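Local structure of NADB-Rossmann Superfamily protein (Streptococcus agalactiae, 3LEC) at residues A16-K21 against I158-H163; R133-L136 against D140-I143; E172-P177 against E189-E194. The protein probably methylates N1 of an adenine in tRNA, as a Rossmann-fold methyltransferase of the TrmK family. All blocks are in the same frame, centred on the assembly; numbering follows the deposited sequence.

Overall arrangement
The three contacts follow the mixed seven-stranded sheet outward into the C-terminal helices. Contact 1 joins strand 155-163, by one face of the sheet, to the loop after helix 10-16. Its chain span encloses contact 2, which packs helix 129-138 on the other face beside neighbouring strand 141-150. Their centres lie about 14 Å apart, and Lys162 O to Glu142 N is a probable hydrogen bond between them. Contact 3 comes later in the chain, its centre about 17 Å from that of contact 2 and about 21 Å from that of contact 1. Arg133 NH1 to Leu173 O, a probable hydrogen bond of 2.9 Å, links helices 129-138 and 170-175, fastening the helices after the last strand to the sheet layer.

Contact 1 (A16-K21 against I158-H163); sequences ANYVPK and ILVVKH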
loop_
_atom_site.group_PDB
_atom_site.type_symbol
_atom_site.label_atom_id
_atom_site.label_comp_id
_atom_site.label_asym_id
_atom_site.label_seq_id
_atom_site.Cartn_x
_atom_site.Cartn_y
_atom_site.Cartn_z
ATOM N N ALA A 16 1.252 -10.186 0.677
ATOM C CA ALA A 16 0.762 -11.424 1.348
ATOM C C ALA A 16 1.659 -11.861 2.504
ATOM O O ALA A 16 1.147 -12.327 3.518
ATOM C CB ALA A 16 0.625 -12.571 0.346
ATOM N N ASN A 17 2.979 -11.694 2.347
ATOM C CA ASN A 17 3.944 -12.138 3.372
ATOM C C ASN A 17 3.738 -11.426 4.713
ATOM O O ASN A 17 4.168 -11.943 5.736
ATOM C CB ASN A 17 5.408 -11.933 2.940
ATOM C CG ASN A 17 5.796 -12.747 1.712
ATOM O OD1 ASN A 17 6.735 -12.395 0.996
ATOM N ND2 ASN A 17 5.078 -13.819 1.457
ATOM N N TYR A 18 3.119 -10.242 4.680
ATOM C CA TYR A 18 2.866 -9.433 5.876
ATOM C C TYR A 18 1.471 -9.591 6.485
ATOM O O TYR A 18 1.191 -9.005 7.528
ATOM C CB TYR A 18 3.115 -7.955 5.611
ATOM C CG TYR A 18 4.553 -7.553 5.477
ATOM C CD1 TYR A 18 5.427 -7.601 6.562
ATOM C CD2 TYR A 18 5.035 -7.085 4.258
ATOM C CE1 TYR A 18 6.775 -7.198 6.424
ATOM C CE2 TYR A 18 6.361 -6.679 4.121
ATOM C CZ TYR A 18 7.215 -6.743 5.198
ATOM O OH TYR A 18 8.520 -6.326 5.030
ATOM N N VAL A 19 0.612 -10.381 5.849
ATOM C CA VAL A 19 -0.738 -10.608 6.377
ATOM C C VAL A 19 -0.597 -11.666 7.456
ATOM O O VAL A 19 -0.014 -12.730 7.205
ATOM C CB VAL A 19 -1.715 -11.087 5.279
ATOM C CG1 VAL A 19 -3.130 -11.288 5.846
ATOM C CG2 VAL A 19 -1.742 -10.075 4.144
ATOM N N PRO A 20 -1.066 -11.349 8.678
ATOM C CA PRO A 20 -0.923 -12.265 9.795
ATOM C C PRO A 20 -1.641 -13.572 9.510
ATOM O O PRO A 20 -2.717 -13.561 8.920
ATOM C CB PRO A 20 -1.651 -11.533 10.936
ATOM C CG PRO A 20 -1.529 -10.107 10.600
ATOM C CD PRO A 20 -1.734 -10.105 9.094
ATOM N N LYS A 21 -1.062 -14.683 9.969
ATOM C CA LYS A 21 -1.746 -15.975 9.918
ATOM C C LYS A 21 -3.108 -15.916 10.603
ATOM O O LYS A 21 -3.244 -15.335 11.687
ATOM C CB LYS A 21 -0.899 -17.052 10.608
ATOM C CG LYS A 21 0.467 -17.235 10.010
ATOM C CD LYS A 21 0.369 -17.970 8.687
ATOM C CE LYS A 21 1.706 -18.540 8.297
ATOM N NZ LYS A 21 1.663 -18.855 6.863
ATOM N N ILE A 158 6.014 -1.063 0.145
ATOM C CA ILE A 158 4.938 -1.621 0.964
ATOM C C ILE A 158 5.081 -1.081 2.397
ATOM O O ILE A 158 6.169 -1.143 2.967
ATOM C CB ILE A 158 4.975 -3.165 0.971
ATOM C CG1 ILE A 158 4.634 -3.723 -0.421
ATOM C CG2 ILE A 158 4.086 -3.771 2.110
ATOM C CD1 ILE A 158 5.055 -5.202 -0.599
ATOM N N LEU A 159 3.988 -0.566 2.957
ATOM C CA LEU A 159 3.946 -0.108 4.348
ATOM C C LEU A 159 3.068 -1.006 5.198
ATOM O O LEU A 159 1.925 -1.238 4.853
ATOM C CB LEU A 159 3.386 1.314 4.423
ATOM C CG LEU A 159 4.050 2.465 3.668
ATOM C CD1 LEU A 159 3.403 3.774 4.039
ATOM C CD2 LEU A 159 5.518 2.500 3.947
ATOM N N VAL A 160 3.593 -1.474 6.334
ATOM C CA VAL A 160 2.817 -2.321 7.262
ATOM C C VAL A 160 2.489 -1.451 8.452
ATOM O O VAL A 160 3.385 -0.791 8.999
ATOM C CB VAL A 160 3.616 -3.546 7.723
ATOM C CG1 VAL A 160 2.738 -4.446 8.615
ATOM C CG2 VAL A 160 4.121 -4.326 6.518
ATOM N N VAL A 161 1.209 -1.422 8.833
ATOM C CA VAL A 161 0.709 -0.395 9.733
ATOM C C VAL A 161 -0.137 -1.026 10.833
ATOM O O VAL A 161 -0.882 -1.974 10.602
ATOM C CB VAL A 161 -0.184 0.650 8.957
ATOM C CG1 VAL A 161 -0.782 1.668 9.893
ATOM C CG2 VAL A 161 0.618 1.373 7.872
ATOM N N LYS A 162 0.003 -0.506 12.042
ATOM C CA LYS A 162 -0.920 -0.853 13.114
ATOM C C LYS A 162 -1.350 0.439 13.821
ATOM O O LYS A 162 -0.781 1.495 13.581
ATOM C CB LYS A 162 -0.232 -1.831 14.097
ATOM C CG LYS A 162 0.049 -3.232 13.460
ATOM C CD LYS A 162 0.752 -4.247 14.383
ATOM C CE LYS A 162 -0.197 -4.878 15.414
ATOM N NZ LYS A 162 -1.157 -5.854 14.825
ATOM N N HIS A 163 -2.347 0.371 14.695
ATOM C CA HIS A 163 -2.669 1.546 15.510
ATOM C C HIS A 163 -1.441 1.864 16.351
ATOM O O HIS A 163 -0.731 0.949 16.795
ATOM C CB HIS A 163 -3.895 1.280 16.390
ATOM C CG HIS A 163 -5.172 1.149 15.616
ATOM N ND1 HIS A 163 -5.993 2.222 15.343
ATOM C CD2 HIS A 163 -5.776 0.067 15.068
ATOM C CE1 HIS A 163 -7.043 1.810 14.654
ATOM N NE2 HIS A 163 -6.936 0.505 14.479
#
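Tyr18 lays one face of its ring over a single methyl group, CG2 of Val160, and the approach can be traced atom by atom. At the root, Tyr18 CB is 3.9 Å from Val160 CG2. The closest point comes one bond further out, where Tyr18 CG lies 3.4 Å from that methyl, and Tyr18 CD1 is almost as near at 3.5 Å. Tyr18 CD2 meets both this methyl and CG2 of Ile158. The separation then lengthens through CE1 and CE2, reaching 4.1 Å from Tyr18 CZ to Val160 CG2, and Tyr18 OH lies beyond the methyl, 5.1 Å from Val160 CG2. This is a CH-pi contact: CG2 lies 3.5 Å from the centroid of the Tyr18 ring and 17° off its normal. The two side chains cross at about a right angle. With Val160 CG1 anti to the backbone N (chi1 -176°), CG2 lies beside N and anti to the carbonyl carbon, and it is this branch that meets the ring.

The sheet has the strand order 3-2-1-4-5-7-6 of class I methyltransferases, and strand 155-163 is its antiparallel seventh strand, between 120-125 and 141-150. Tyr18 reaches it from the loop that leads into the first strand, 23-28. A type I turn from Ala16 to Val19 shapes that loop, closed by Val19 N to Ala16 O at 3.1 Å. Val19 points away from the strand and packs on Leu39 of helix 34-41, whereas Tyr18 points toward it and also touches Asp147. Ile158 CG2 approaches Tyr18 CD2 obliquely, at 4.1 Å.

Contact 2 (R133-L136 against D140-I143); sequences RKWL and DFEI. With ZN (zinc ion), chain B.
Leu136 and Phe141 meet through both backbone and side chain. Phe141 N donates to Leu136 O at 3.1 Å. The N-H...O angle of that bond is 152°. The side chains of the same two residues also meet, Leu136 CD2 on Phe141 CB at 3.7 Å, crossing at about a right angle. The Phe141 ring continues outward to Trp135, whose CH2 lies 3.6 Å from Phe141 CE2. Their planes are only 20° apart, but the rings are slid so far past each other that they barely overlap; this is neither a full stack nor a T-shaped pair. At the other end, Ile143 CD1 rests against the aliphatic part of Arg133, 3.8 Å from its CG.

The next shell holds these groups in place. Trp135 NE1 is hydrogen-bonded to Asn109 OD1. Arg133, extended from CG to NE, carries its guanidinium past Ile143 to salt bridges with Glu146 and Glu157 and a hydrogen bond to Leu173 O, so each of its three nitrogens has a partner. The ring of His163 meets that of Phe141, planes about 35° apart.

Just before the strand, Asp140 takes left-handed backbone angles, and its CB is directed away from the helix segment. Its OD1 binds the zinc ion at 2.0 Å. The zinc is also bound by water 1, at 2.1 Å, and by His165 ND1. The i+5 bond from Phe141 N to Leu136 O around left-handed Asp140 is a Schellman-like C-cap, closing helix 129-138 and leading into edge strand 141-150 of a Rossmann-like methyltransferase sheet, with a zinc site at the turn.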
loop_
_atom_site.group_PDB
_atom_site.type_symbol
_atom_site.label_atom_id
_atom_site.label_comp_id
_atom_site.label_asym_id
_atom_site.label_seq_id
_atom_site.Cartn_x
_atom_site.Cartn_y
_atom_site.Cartn_z
ATOM N N ARG A 133 2.225 8.519 4.331
ATOM C CA ARG A 133 2.902 8.581 5.623
ATOM C C ARG A 133 2.404 9.767 6.476
ATOM O O ARG A 133 2.221 9.622 7.688
ATOM C CB ARG A 133 4.430 8.620 5.468
ATOM C CG ARG A 133 4.998 7.289 4.983
ATOM C CD ARG A 133 6.514 7.158 5.225
ATOM N NE ARG A 133 6.996 5.994 4.491
ATOM C CZ ARG A 133 7.383 6.014 3.206
ATOM N NH1 ARG A 133 7.404 7.152 2.516
ATOM N NH2 ARG A 133 7.762 4.892 2.628
ATOM N N LYS A 134 2.172 10.919 5.848
ATOM C CA LYS A 134 1.728 12.101 6.594
ATOM C C LYS A 134 0.364 11.875 7.208
ATOM O O LYS A 134 0.119 12.265 8.347
ATOM C CB LYS A 134 1.663 13.341 5.714
ATOM C CG LYS A 134 3.003 13.946 5.348
ATOM C CD LYS A 134 2.802 15.036 4.292
ATOM C CE LYS A 134 4.066 15.854 4.073
ATOM N NZ LYS A 134 3.797 17.040 3.196
ATOM N N TRP A 135 -0.501 11.217 6.454
ATOM C CA TRP A 135 -1.839 10.933 6.921
ATOM C C TRP A 135 -1.793 9.921 8.056
ATOM O O TRP A 135 -2.491 10.092 9.039
ATOM C CB TRP A 135 -2.740 10.434 5.804
ATOM C CG TRP A 135 -4.149 10.237 6.310
ATOM C CD1 TRP A 135 -5.167 11.144 6.257
ATOM C CD2 TRP A 135 -4.671 9.075 6.974
ATOM N NE1 TRP A 135 -6.292 10.614 6.850
ATOM C CE2 TRP A 135 -6.016 9.345 7.290
ATOM C CE3 TRP A 135 -4.139 7.817 7.302
ATOM C CZ2 TRP A 135 -6.850 8.405 7.931
ATOM C CZ3 TRP A 135 -4.968 6.890 7.969
ATOM C CH2 TRP A 135 -6.314 7.200 8.273
ATOM N N LEU A 136 -0.971 8.881 7.913
ATOM C CA LEU A 136 -0.838 7.875 8.952
ATOM C C LEU A 136 -0.365 8.513 10.260
ATOM O O LEU A 136 -0.959 8.285 11.339
ATOM C CB LEU A 136 0.090 6.752 8.497
ATOM C CG LEU A 136 -0.464 5.878 7.361
ATOM C CD1 LEU A 136 0.686 5.096 6.695
ATOM C CD2 LEU A 136 -1.545 4.942 7.905
ATOM N N ASP A 140 -2.852 8.699 14.313
ATOM C CA ASP A 140 -2.630 7.689 15.341
ATOM C C ASP A 140 -2.477 6.270 14.709
ATOM O O ASP A 140 -2.870 5.253 15.290
ATOM C CB ASP A 140 -3.712 7.767 16.455
ATOM C CG ASP A 140 -3.326 8.718 17.591
ATOM O OD1 ASP A 140 -2.116 8.912 17.797
ATOM O OD2 ASP A 140 -4.209 9.260 18.296
ATOM N N PHE A 141 -1.871 6.233 13.518
ATOM C CA PHE A 141 -1.325 4.998 12.963
ATOM C C PHE A 141 0.192 4.997 12.993
ATOM O O PHE A 141 0.822 6.058 12.980
ATOM C CB PHE A 141 -1.872 4.741 11.559
ATOM C CG PHE A 141 -3.350 4.519 11.547
ATOM C CD1 PHE A 141 -3.863 3.267 11.837
ATOM C CD2 PHE A 141 -4.227 5.577 11.263
ATOM C CE1 PHE A 141 -5.253 3.043 11.865
ATOM C CE2 PHE A 141 -5.623 5.365 11.282
ATOM C CZ PHE A 141 -6.129 4.100 11.587
ATOM N N GLU A 142 0.763 3.801 13.070
ATOM C CA GLU A 142 2.195 3.612 13.165
ATOM C C GLU A 142 2.672 2.585 12.134
ATOM O O GLU A 142 2.105 1.503 11.999
ATOM C CB GLU A 142 2.587 3.198 14.595
ATOM C CG GLU A 142 4.062 2.835 14.758
ATOM C CD GLU A 142 4.465 2.609 16.209
ATOM O OE1 GLU A 142 5.473 3.211 16.630
ATOM O OE2 GLU A 142 3.790 1.829 16.921
ATOM N N ILE A 143 3.710 2.946 11.393
ATOM C CA ILE A 143 4.367 2.024 10.476
ATOM C C ILE A 143 5.279 1.127 11.305
ATOM O O ILE A 143 6.109 1.635 12.081
ATOM C CB ILE A 143 5.214 2.796 9.438
ATOM C CG1 ILE A 143 4.303 3.697 8.588
ATOM C CG2 ILE A 143 6.007 1.804 8.575
ATOM C CD1 ILE A 143 5.052 4.810 7.866
HETATM ZN ZN ZN B . -1.842 10.054 19.446
HETATM O O HOH W 1 -2.596 12.069 19.384
#

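Contact 3 (E172-P177 against E189-E194); sequences ELRFGP and EKWQNE
Trp191 NE1 donates to water 2 at 2.8 Å, and the same water is hydrogen-bonded to Phe175 O, also at 2.8 Å, bridging the end of helix 170-175 to helix 185-204. Both helices follow the last strand of the sheet. Helices 185-204 and 210-227 form a helical hairpin, probably as elsewhere in the TrmK family, and helix 210-227 touches both aromatic residues through Ile223.

The rings form an edge-to-face pair. The edge of Phe175 is turned toward the face of Trp191, with the planes at 60° and Phe175 CD1 3.4 Å from Trp191 CE2. Phe175 CE1 stands over the centre of the indole, while the opposite face is met by CE of Lys190, whose amine goes on to salt bridges with Glu129 and Glu157. Gly176 leaves helical geometry directly after Phe175 and is also the N-cap of helix 177-182.

Arg174 comes to the indole's rim instead. Bends at chi2 (69°) and chi3 kink its chain, and NH1 forms a salt bridge with Glu129 OE2. The guanidinium is not stacked on the indole: their planes are 60° apart and Arg174 CZ lies at the indole edge, in plane. Trp191 CH2 points at one guanidinium face, 3.5 Å from Arg174 NE.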
loop_
_atom_site.group_PDB
_atom_site.type_symbol
_atom_site.label_atom_id
_atom_site.label_comp_id
_atom_site.label_asym_id
_atom_site.label_seq_id
_atom_site.Cartn_x
_atom_site.Cartn_y
_atom_site.Cartn_z
ATOM N N GLU A 172 11.924 11.033 7.210
ATOM C CA GLU A 172 11.244 9.759 7.425
ATOM C C GLU A 172 9.939 9.716 6.645
ATOM O O GLU A 172 9.568 8.674 6.112
ATOM C CB GLU A 172 10.985 9.500 8.916
ATOM C CG GLU A 172 12.191 8.977 9.709
ATOM C CD GLU A 172 11.979 9.058 11.222
ATOM O OE1 GLU A 172 11.282 9.987 11.699
ATOM O OE2 GLU A 172 12.509 8.186 11.944
ATOM N N LEU A 173 9.255 10.848 6.560
ATOM C CA LEU A 173 8.018 10.909 5.798
ATOM C C LEU A 173 8.318 10.603 4.330
ATOM O O LEU A 173 7.603 9.830 3.701
ATOM C CB LEU A 173 7.337 12.279 5.953
ATOM C CG LEU A 173 6.629 12.587 7.278
ATOM C CD1 LEU A 173 6.311 14.074 7.446
ATOM C CD2 LEU A 173 5.356 11.747 7.441
ATOM N N ARG A 174 9.397 11.188 3.804
ATOM C CA ARG A 174 9.683 11.108 2.372
ATOM C C ARG A 174 10.338 9.784 1.994
ATOM O O ARG A 174 10.008 9.205 0.965
ATOM C CB ARG A 174 10.545 12.307 1.905
ATOM C CG ARG A 174 11.085 12.165 0.461
ATOM C CD ARG A 174 9.982 12.247 -0.628
ATOM N NE ARG A 174 9.198 11.015 -0.815
ATOM C CZ ARG A 174 8.217 10.878 -1.710
ATOM N NH1 ARG A 174 7.578 9.721 -1.826
ATOM N NH2 ARG A 174 7.882 11.894 -2.510
ATOM N N PHE A 175 11.247 9.294 2.840
ATOM C CA PHE A 175 12.044 8.106 2.508
ATOM C C PHE A 175 11.586 6.813 3.164
ATOM O O PHE A 175 11.842 5.721 2.625
ATOM C CB PHE A 175 13.526 8.377 2.805
ATOM C CG PHE A 175 14.085 9.498 1.992
ATOM C CD1 PHE A 175 14.548 9.265 0.715
ATOM C CD2 PHE A 175 14.096 10.789 2.478
ATOM C CE1 PHE A 175 15.025 10.296 -0.066
ATOM C CE2 PHE A 175 14.590 11.845 1.702
ATOM C CZ PHE A 175 15.054 11.594 0.427
ATOM N N GLY A 176 10.919 6.949 4.315
ATOM C CA GLY A 176 10.412 5.794 5.062
ATOM C C GLY A 176 11.335 5.475 6.227
ATOM O O GLY A 176 12.535 5.310 6.028
ATOM N N PRO A 177 10.780 5.416 7.454
ATOM C CA PRO A 177 11.604 5.181 8.629
ATOM C C PRO A 177 12.359 3.851 8.521
ATOM O O PRO A 177 13.553 3.795 8.848
ATOM C CB PRO A 177 10.583 5.174 9.783
ATOM C CG PRO A 177 9.234 4.832 9.080
ATOM C CD PRO A 177 9.346 5.563 7.788
ATOM N N GLU A 189 18.969 2.610 -5.368
ATOM C CA GLU A 189 18.712 2.753 -6.808
ATOM C C GLU A 189 17.478 3.620 -7.059
ATOM O O GLU A 189 17.473 4.456 -7.978
ATOM C CB GLU A 189 18.603 1.376 -7.498
ATOM C CG GLU A 189 19.952 0.631 -7.516
ATOM C CD GLU A 189 19.908 -0.822 -7.967
ATOM O OE1 GLU A 189 18.824 -1.387 -8.249
ATOM O OE2 GLU A 189 21.002 -1.421 -8.009
ATOM N N LYS A 190 16.436 3.446 -6.243
ATOM C CA LYS A 190 15.225 4.265 -6.428
ATOM C C LYS A 190 15.540 5.733 -6.268
ATOM O O LYS A 190 15.162 6.554 -7.107
ATOM C CB LYS A 190 14.087 3.887 -5.466
ATOM C CG LYS A 190 12.984 4.958 -5.440
ATOM C CD LYS A 190 11.824 4.638 -4.520
ATOM C CE LYS A 190 10.785 5.752 -4.575
ATOM N NZ LYS A 190 9.488 5.283 -4.049
ATOM N N TRP A 191 16.239 6.078 -5.190
ATOM C CA TRP A 191 16.549 7.472 -4.940
ATOM C C TRP A 191 17.646 8.040 -5.858
ATOM O O TRP A 191 17.588 9.222 -6.219
ATOM C CB TRP A 191 16.786 7.720 -3.442
ATOM C CG TRP A 191 15.489 7.524 -2.731
ATOM C CD1 TRP A 191 15.126 6.466 -1.970
ATOM C CD2 TRP A 191 14.322 8.364 -2.844
ATOM N NE1 TRP A 191 13.815 6.611 -1.549
ATOM C CE2 TRP A 191 13.306 7.771 -2.069
ATOM C CE3 TRP A 191 14.053 9.573 -3.509
ATOM C CZ2 TRP A 191 12.042 8.347 -1.927
ATOM C CZ3 TRP A 191 12.801 10.144 -3.378
ATOM C CH2 TRP A 191 11.800 9.524 -2.601
ATOM N N GLN A 192 18.587 7.204 -6.282
ATOM C CA GLN A 192 19.553 7.628 -7.325
ATOM C C GLN A 192 18.773 8.042 -8.579
ATOM O O GLN A 192 19.024 9.102 -9.160
ATOM C CB GLN A 192 20.591 6.531 -7.633
ATOM C CG GLN A 192 21.691 6.370 -6.583
ATOM C CD GLN A 192 22.273 4.963 -6.488
ATOM O OE1 GLN A 192 22.102 4.123 -7.380
ATOM N NE2 GLN A 192 22.966 4.702 -5.397
ATOM N N ASN A 193 17.775 7.247 -8.954
ATOM C CA ASN A 193 16.945 7.543 -10.136
ATOM C C ASN A 193 16.121 8.839 -10.008
ATOM O O ASN A 193 16.012 9.616 -10.961
ATOM C CB ASN A 193 16.026 6.351 -10.454
ATOM C CG ASN A 193 15.256 6.537 -11.750
ATOM O OD1 ASN A 193 15.832 6.858 -12.786
ATOM N ND2 ASN A 193 13.949 6.340 -11.694
ATOM N N GLU A 194 15.544 9.068 -8.830
ATOM C CA GLU A 194 14.810 10.300 -8.549
ATOM C C GLU A 194 15.738 11.498 -8.634
ATOM O O GLU A 194 15.392 12.499 -9.237
ATOM C CB GLU A 194 14.154 10.269 -7.171
ATOM C CG GLU A 194 13.023 9.234 -7.046
ATOM C CD GLU A 194 11.893 9.462 -8.041
ATOM O OE1 GLU A 194 11.351 10.580 -8.062
ATOM O OE2 GLU A 194 11.561 8.520 -8.805
HETATM O O HOH W 2 11.723 5.354 -0.134
#